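Side-chain contacts in glycosyl hydrolases family 2, sugar binding domain protein (Bacteroides uniformis str. 3978 T3 ii, PDB 6D1P), which probably hydrolyses O-glycosidic bonds, as a glycoside hydrolase family 2 beta-glucuronidase from a human gut bacterium: residues A[289-293]-A[294-298]; A[407-410]-A[411-415]; A[487-490]-A[491-495]. One frame throughout, in Å; residues are numbered along the deposited sequence.

Three local contacts sample two regions of this large multidomain chain. Interaction 1 is a beta hairpin in the second GH2 domain, of immunoglobulin-like sandwich type, whereas interactions 2 and 3 both lie in the TIM barrel domain, one near the end of helix 397-414 and the other at the start of helix 494-503. The centres of interactions 1 and 2 are 27 Å apart, and those of 2 and 3 are 37 Å apart. Interactions 1 and 3 lie on opposite sides of the chain's centre, their nearest atoms about 44 Å apart. None of them supplies a ligand to the bound potassium or sodium ions; the side chain of R489 in interaction 3 lies about 6 Å from a bound thiocyanate, probably from the crystallisation liquor.

Interaction 1. Residues A[289-293]-A[294-298]; sequences ELIDN and GDTLR
The carbonyl carbon of G294 touches CG2 of I291, and the glycine forms the bend with N293. Its positive phi would press a side chain against the carbonyl oxygen of N293, which is reason enough for a glycine here. D295 comes next and closes the turn by a pair of backbone bonds with D292: D292 N gives to D295 O at 3.1 Å, and D295 N returns a bond to D292 O at 3.0 Å. The D292 carboxylate itself is taken by a salt bridge to K239. This is a beta hairpin with a two-residue loop (N293, G294) in a type I' turn, linking strands 284-292 and 295-303 in a four-stranded antiparallel sheet of the immunoglobulin-like second GH2 domain, with 295-303 as its outermost strand within this chain. T296 sits opposite I291 in a non-hydrogen-bonded pair, its OG1 3.8 Å from I291 CG1, the two side chains pointing the same way. The T296 methyl is anti to the backbone N (OG1 at chi1 -61°), which swings it toward E289, and E289 OE2 lies 3.2 Å from T296 CG2. L297 turns to the other face, its CB 4.5 Å from L290 CB, and both leucines are buried against F204. Their backbones exchange two bonds, L290 N to L297 O at 2.8 Å and L297 N to L290 O at 2.7 Å. R298 bends back at chi3 (-19°) and brings NH1 to E289 OE1 at 3.1 Å, a salt bridge that meets the guanidinium at its edge, with the carboxylate plane turned 61° from it; R244 adds a long, weak ion pair to the same oxygen.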
# COMPACT_ATOMS: atom_id res chain seq x y z
N GLU A 289 17.40 3.65 -45.70
CA GLU A 289 17.54 5.10 -45.72
C GLU A 289 16.50 5.69 -46.64
O GLU A 289 16.37 5.27 -47.80
CB GLU A 289 18.95 5.47 -46.19
CG GLU A 289 19.54 6.63 -45.45
CD GLU A 289 20.77 7.16 -46.13
OE1 GLU A 289 21.74 6.37 -46.28
OE2 GLU A 289 20.76 8.34 -46.53
N LEU A 290 15.75 6.65 -46.14
CA LEU A 290 14.70 7.29 -46.91
C LEU A 290 14.80 8.79 -46.70
O LEU A 290 15.08 9.25 -45.59
CB LEU A 290 13.32 6.78 -46.49
CG LEU A 290 12.14 7.45 -47.19
CD1 LEU A 290 12.16 7.09 -48.67
CD2 LEU A 290 10.83 7.06 -46.54
N ILE A 291 14.58 9.55 -47.77
CA ILE A 291 14.73 10.99 -47.75
C ILE A 291 13.42 11.64 -48.18
O ILE A 291 12.77 11.17 -49.12
CB ILE A 291 15.88 11.45 -48.68
CG1 ILE A 291 17.17 10.72 -48.30
CG2 ILE A 291 16.07 12.96 -48.58
CD1 ILE A 291 18.19 10.67 -49.41
N ASP A 292 13.03 12.69 -47.46
CA ASP A 292 11.99 13.59 -47.92
C ASP A 292 12.24 14.95 -47.30
O ASP A 292 12.70 15.04 -46.16
CB ASP A 292 10.58 13.09 -47.57
CG ASP A 292 9.51 13.70 -48.45
OD1 ASP A 292 9.73 13.74 -49.69
OD2 ASP A 292 8.47 14.13 -47.92
N ASN A 293 11.95 16.01 -48.06
CA ASN A 293 12.10 17.39 -47.62
C ASN A 293 13.50 17.66 -47.05
O ASN A 293 13.67 18.49 -46.16
CB ASN A 293 11.03 17.76 -46.59
CG ASN A 293 9.62 17.85 -47.21
OD1 ASN A 293 9.39 17.37 -48.32
ND2 ASN A 293 8.69 18.46 -46.48
N GLY A 294 14.50 16.96 -47.59
CA GLY A 294 15.89 17.12 -47.19
C GLY A 294 16.34 16.26 -46.02
O GLY A 294 17.56 16.04 -45.86
N ASP A 295 15.41 15.80 -45.19
CA ASP A 295 15.73 15.03 -44.00
C ASP A 295 15.89 13.56 -44.34
O ASP A 295 15.20 13.02 -45.21
CB ASP A 295 14.65 15.22 -42.94
CG ASP A 295 14.42 16.68 -42.61
OD1 ASP A 295 15.44 17.36 -42.35
OD2 ASP A 295 13.25 17.14 -42.62
N THR A 296 16.80 12.90 -43.66
CA THR A 296 17.13 11.51 -43.93
C THR A 296 16.66 10.62 -42.78
O THR A 296 17.24 10.66 -41.68
CB THR A 296 18.63 11.35 -44.15
OG1 THR A 296 19.01 12.14 -45.28
CG2 THR A 296 18.99 9.90 -44.41
N LEU A 297 15.62 9.84 -43.03
CA LEU A 297 15.22 8.77 -42.12
C LEU A 297 16.14 7.58 -42.33
O LEU A 297 16.22 7.04 -43.45
CB LEU A 297 13.76 8.38 -42.34
CG LEU A 297 13.22 7.25 -41.46
CD1 LEU A 297 13.11 7.68 -40.00
CD2 LEU A 297 11.89 6.74 -41.98
N ARG A 298 16.84 7.18 -41.29
CA ARG A 298 17.72 6.03 -41.34
C ARG A 298 17.33 5.03 -40.26
O ARG A 298 16.91 5.42 -39.17
CB ARG A 298 19.19 6.42 -41.15
CG ARG A 298 20.16 5.26 -41.26
CD ARG A 298 21.58 5.67 -40.93
NE ARG A 298 21.75 7.11 -41.02
CZ ARG A 298 22.02 7.76 -42.15
NH1 ARG A 298 22.16 7.09 -43.29
NH2 ARG A 298 22.14 9.09 -42.13

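Interaction 2. Residues A[407-410]-A[411-415]; sequences LTNM and IEQHR
Q413 N donates to N409 O at 2.8 Å, the shortest of four successive helical bonds, and the Q413 side chain passes alongside the same oxygen, its CB within 3.0 Å of N409 O. With CG beside the backbone N (chi1 -77°), the Q413 chain runs next to that of N409, so that Q413 NE2 lies 3.6 Å from N409 CB and the two amide planes are only 18° apart. The amides do not bond each other. Q413 NE2 gives to the backbone O of E136 and its OE1 accepts from Q367, while N409 ND2 reaches D135, so this side of the helix is bonded to D135 and E136 of the sugar-binding region. One residue earlier, E412 N bonds T408 O, and the E412 chain, extended beyond CG, lies alongside T408, whose OG1 bonds the carbonyl of R404, with E412 OE1 3.8 Å from T408 CG2. E412 CG also rests on one face of the R415 guanidinium, 3.6 Å above its plane. An alanine in place of E412 would remove that methylene and the carboxylate, and is likely to take away the chain that lies along T408 and leave the R415 guanidinium freer to turn. These residues form the last turns of helix 397-414, the helix of a beta-alpha-beta unit of the TIM barrel between strands 382-386 and 420-432. On its buried side L407 and I411 run side by side, CD1 to CD1 at 3.6 Å, with L425 and W423 of the following strand and L450 and A454 of helix 440-457 around them. M410 O takes a weak bond from H414 N at 3.1 Å, and H414 ND1 is hydrogen-bonded to E385.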
# COMPACT_ATOMS: atom_id res chain seq x y z
N LEU A 407 2.83 -13.78 -28.57
CA LEU A 407 3.66 -14.62 -29.44
C LEU A 407 3.98 -13.88 -30.73
O LEU A 407 5.15 -13.82 -31.15
CB LEU A 407 2.96 -15.94 -29.73
CG LEU A 407 3.77 -16.86 -30.64
CD1 LEU A 407 5.12 -17.17 -30.03
CD2 LEU A 407 2.99 -18.14 -30.88
N THR A 408 2.96 -13.27 -31.33
CA THR A 408 3.15 -12.50 -32.56
C THR A 408 4.13 -11.36 -32.35
O THR A 408 5.05 -11.17 -33.15
CB THR A 408 1.79 -11.99 -33.04
OG1 THR A 408 0.94 -13.10 -33.32
CG2 THR A 408 1.93 -11.12 -34.27
N ASN A 409 3.96 -10.60 -31.27
CA ASN A 409 4.83 -9.46 -31.01
C ASN A 409 6.26 -9.92 -30.73
O ASN A 409 7.22 -9.32 -31.23
CB ASN A 409 4.30 -8.63 -29.83
CG ASN A 409 3.10 -7.78 -30.20
OD1 ASN A 409 2.85 -7.52 -31.36
ND2 ASN A 409 2.36 -7.34 -29.18
N MET A 410 6.42 -10.97 -29.94
CA MET A 410 7.76 -11.45 -29.61
C MET A 410 8.53 -11.86 -30.86
O MET A 410 9.70 -11.49 -31.03
CB MET A 410 7.67 -12.62 -28.64
CG MET A 410 8.99 -12.98 -28.02
SD MET A 410 8.86 -14.47 -27.05
CE MET A 410 8.30 -15.61 -28.30
N ILE A 411 7.89 -12.63 -31.73
CA ILE A 411 8.54 -13.10 -32.95
C ILE A 411 8.81 -11.94 -33.89
O ILE A 411 9.92 -11.77 -34.39
CB ILE A 411 7.67 -14.18 -33.61
CG1 ILE A 411 7.74 -15.47 -32.79
CG2 ILE A 411 8.12 -14.40 -35.05
CD1 ILE A 411 6.68 -16.46 -33.18
N GLU A 412 7.80 -11.10 -34.14
CA GLU A 412 8.00 -10.01 -35.08
C GLU A 412 9.05 -9.02 -34.58
O GLU A 412 9.81 -8.47 -35.39
CB GLU A 412 6.67 -9.30 -35.35
CG GLU A 412 5.86 -10.01 -36.43
CD GLU A 412 4.50 -9.38 -36.66
OE1 GLU A 412 4.14 -8.44 -35.91
OE2 GLU A 412 3.79 -9.84 -37.59
N GLN A 413 9.13 -8.79 -33.27
CA GLN A 413 10.02 -7.79 -32.72
C GLN A 413 11.45 -8.29 -32.53
O GLN A 413 12.37 -7.46 -32.48
CB GLN A 413 9.46 -7.27 -31.38
CG GLN A 413 8.29 -6.28 -31.57
CD GLN A 413 7.43 -6.07 -30.32
OE1 GLN A 413 7.89 -6.26 -29.19
NE2 GLN A 413 6.19 -5.69 -30.53
N HIS A 414 11.67 -9.60 -32.44
CA HIS A 414 13.01 -10.13 -32.19
C HIS A 414 13.54 -11.04 -33.29
O HIS A 414 14.65 -11.58 -33.15
CB HIS A 414 13.03 -10.89 -30.86
CG HIS A 414 12.96 -10.01 -29.67
ND1 HIS A 414 12.91 -10.49 -28.38
CD2 HIS A 414 12.93 -8.66 -29.56
CE1 HIS A 414 12.86 -9.48 -27.53
NE2 HIS A 414 12.87 -8.36 -28.22
N ARG A 415 12.81 -11.24 -34.39
CA ARG A 415 13.24 -12.24 -35.36
C ARG A 415 14.55 -11.89 -36.06
O ARG A 415 15.20 -12.80 -36.58
CB ARG A 415 12.17 -12.44 -36.42
CG ARG A 415 11.85 -11.20 -37.19
CD ARG A 415 10.75 -11.56 -38.14
NE ARG A 415 9.96 -10.43 -38.59
CZ ARG A 415 8.73 -10.58 -39.07
NH1 ARG A 415 8.21 -11.79 -39.14
NH2 ARG A 415 8.02 -9.53 -39.47

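Interaction 3. Residues A[487-490]-A[491-495]; sequences YGRR and FRNYR
N493 and R490 hold each other by two bonds: R490 N gives to N493 OD1 at 3.0 Å, and N493 N gives to R490 O, also at 3.0 Å, closing the 3-10 turn of residues 491-493 that leads into helix 494-503. N493 occupies the N-cap position of that helix, yet its side chain makes no capping bond and turns back to the preceding loop, CG beside its own backbone N (chi1 -61°). The amide thus becomes a platform for R489, whose chain bends at chi3 (57°) and lays the guanidinium over it, the planes 15° apart and R489 NH2 3.6 Å from N493 CG. The R490 guanidinium stands almost upright to that amide, with R492 CB over one face and R490 NH1 3.6 Å from R492 CD. The like charges of R490 and R492 are probably eased by D538, which forms a salt bridge with R490 NH1 and a long, weak pair with R492. The F491 ring leaves the turn for helix 550-564, meeting W559 and touching R555 and L556; the Y494 ring meets H560 of the same helix, its OH bonded to E498.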
# COMPACT_ATOMS: atom_id res chain seq x y z
N TYR A 487 14.79 -31.43 -6.52
CA TYR A 487 13.42 -31.82 -6.25
C TYR A 487 13.20 -33.32 -6.35
O TYR A 487 12.17 -33.81 -5.86
CB TYR A 487 12.46 -31.11 -7.21
CG TYR A 487 12.41 -29.61 -7.06
CD1 TYR A 487 12.04 -29.02 -5.85
CD2 TYR A 487 12.71 -28.78 -8.14
CE1 TYR A 487 11.97 -27.64 -5.72
CE2 TYR A 487 12.65 -27.40 -8.02
CZ TYR A 487 12.27 -26.84 -6.81
OH TYR A 487 12.21 -25.48 -6.66
N GLY A 488 14.13 -34.06 -6.95
CA GLY A 488 14.01 -35.50 -7.01
C GLY A 488 15.32 -36.26 -6.99
O GLY A 488 16.27 -35.87 -7.67
N ARG A 489 15.37 -37.34 -6.21
CA ARG A 489 16.49 -38.28 -6.18
C ARG A 489 17.82 -37.59 -5.88
O ARG A 489 17.84 -36.46 -5.37
CB ARG A 489 16.55 -39.06 -7.50
CG ARG A 489 15.17 -39.53 -7.98
CD ARG A 489 15.24 -40.54 -9.12
NE ARG A 489 16.05 -41.68 -8.73
CZ ARG A 489 16.68 -42.48 -9.59
NH1 ARG A 489 16.59 -42.25 -10.89
NH2 ARG A 489 17.41 -43.50 -9.13
N ARG A 490 18.93 -38.25 -6.18
CA ARG A 490 20.25 -37.75 -5.85
C ARG A 490 20.86 -37.08 -7.08
O ARG A 490 20.46 -37.34 -8.21
CB ARG A 490 21.14 -38.88 -5.33
CG ARG A 490 20.62 -39.53 -4.03
CD ARG A 490 21.50 -40.70 -3.55
NE ARG A 490 21.70 -41.70 -4.59
CZ ARG A 490 22.88 -42.12 -5.06
NH1 ARG A 490 24.02 -41.64 -4.56
NH2 ARG A 490 22.94 -43.04 -6.03
N PHE A 491 21.82 -36.18 -6.85
CA PHE A 491 22.42 -35.56 -8.02
C PHE A 491 23.28 -36.56 -8.79
O PHE A 491 23.47 -36.40 -10.01
CB PHE A 491 23.19 -34.27 -7.66
CG PHE A 491 24.42 -34.45 -6.79
CD1 PHE A 491 25.59 -35.02 -7.29
CD2 PHE A 491 24.43 -33.95 -5.49
CE1 PHE A 491 26.73 -35.15 -6.49
CE2 PHE A 491 25.56 -34.07 -4.69
CZ PHE A 491 26.72 -34.67 -5.19
N ARG A 492 23.74 -37.62 -8.12
CA ARG A 492 24.42 -38.70 -8.82
C ARG A 492 23.50 -39.47 -9.76
O ARG A 492 23.99 -40.19 -10.65
CB ARG A 492 25.06 -39.63 -7.78
CG ARG A 492 26.35 -39.06 -7.19
CD ARG A 492 26.79 -39.81 -5.95
NE ARG A 492 28.11 -39.36 -5.48
CZ ARG A 492 28.30 -38.45 -4.53
NH1 ARG A 492 27.26 -37.86 -3.93
NH2 ARG A 492 29.52 -38.11 -4.16
N ASN A 493 22.18 -39.31 -9.64
CA ASN A 493 21.25 -39.94 -10.57
C ASN A 493 21.04 -39.14 -11.85
O ASN A 493 20.16 -39.49 -12.65
CB ASN A 493 19.90 -40.16 -9.88
CG ASN A 493 20.02 -41.08 -8.69
OD1 ASN A 493 19.48 -40.81 -7.61
ND2 ASN A 493 20.76 -42.19 -8.86
N TYR A 494 21.85 -38.10 -12.09
CA TYR A 494 21.58 -37.15 -13.16
C TYR A 494 21.62 -37.82 -14.54
O TYR A 494 20.68 -37.69 -15.33
CB TYR A 494 22.58 -35.98 -13.11
CG TYR A 494 22.62 -35.16 -14.40
CD1 TYR A 494 21.46 -34.65 -14.96
CD2 TYR A 494 23.82 -34.90 -15.04
CE1 TYR A 494 21.49 -33.91 -16.13
CE2 TYR A 494 23.86 -34.15 -16.22
CZ TYR A 494 22.70 -33.67 -16.76
OH TYR A 494 22.72 -32.94 -17.93
N ARG A 495 22.72 -38.50 -14.86
CA ARG A 495 22.84 -39.08 -16.18
C ARG A 495 21.68 -40.03 -16.48
O ARG A 495 21.11 -39.98 -17.58
CB ARG A 495 24.18 -39.82 -16.33
CG ARG A 495 24.39 -40.42 -17.71
CD ARG A 495 25.45 -41.52 -17.70
NE ARG A 495 26.82 -41.01 -17.62
CZ ARG A 495 27.80 -41.63 -16.96
NH1 ARG A 495 27.55 -42.77 -16.32
NH2 ARG A 495 29.03 -41.11 -16.93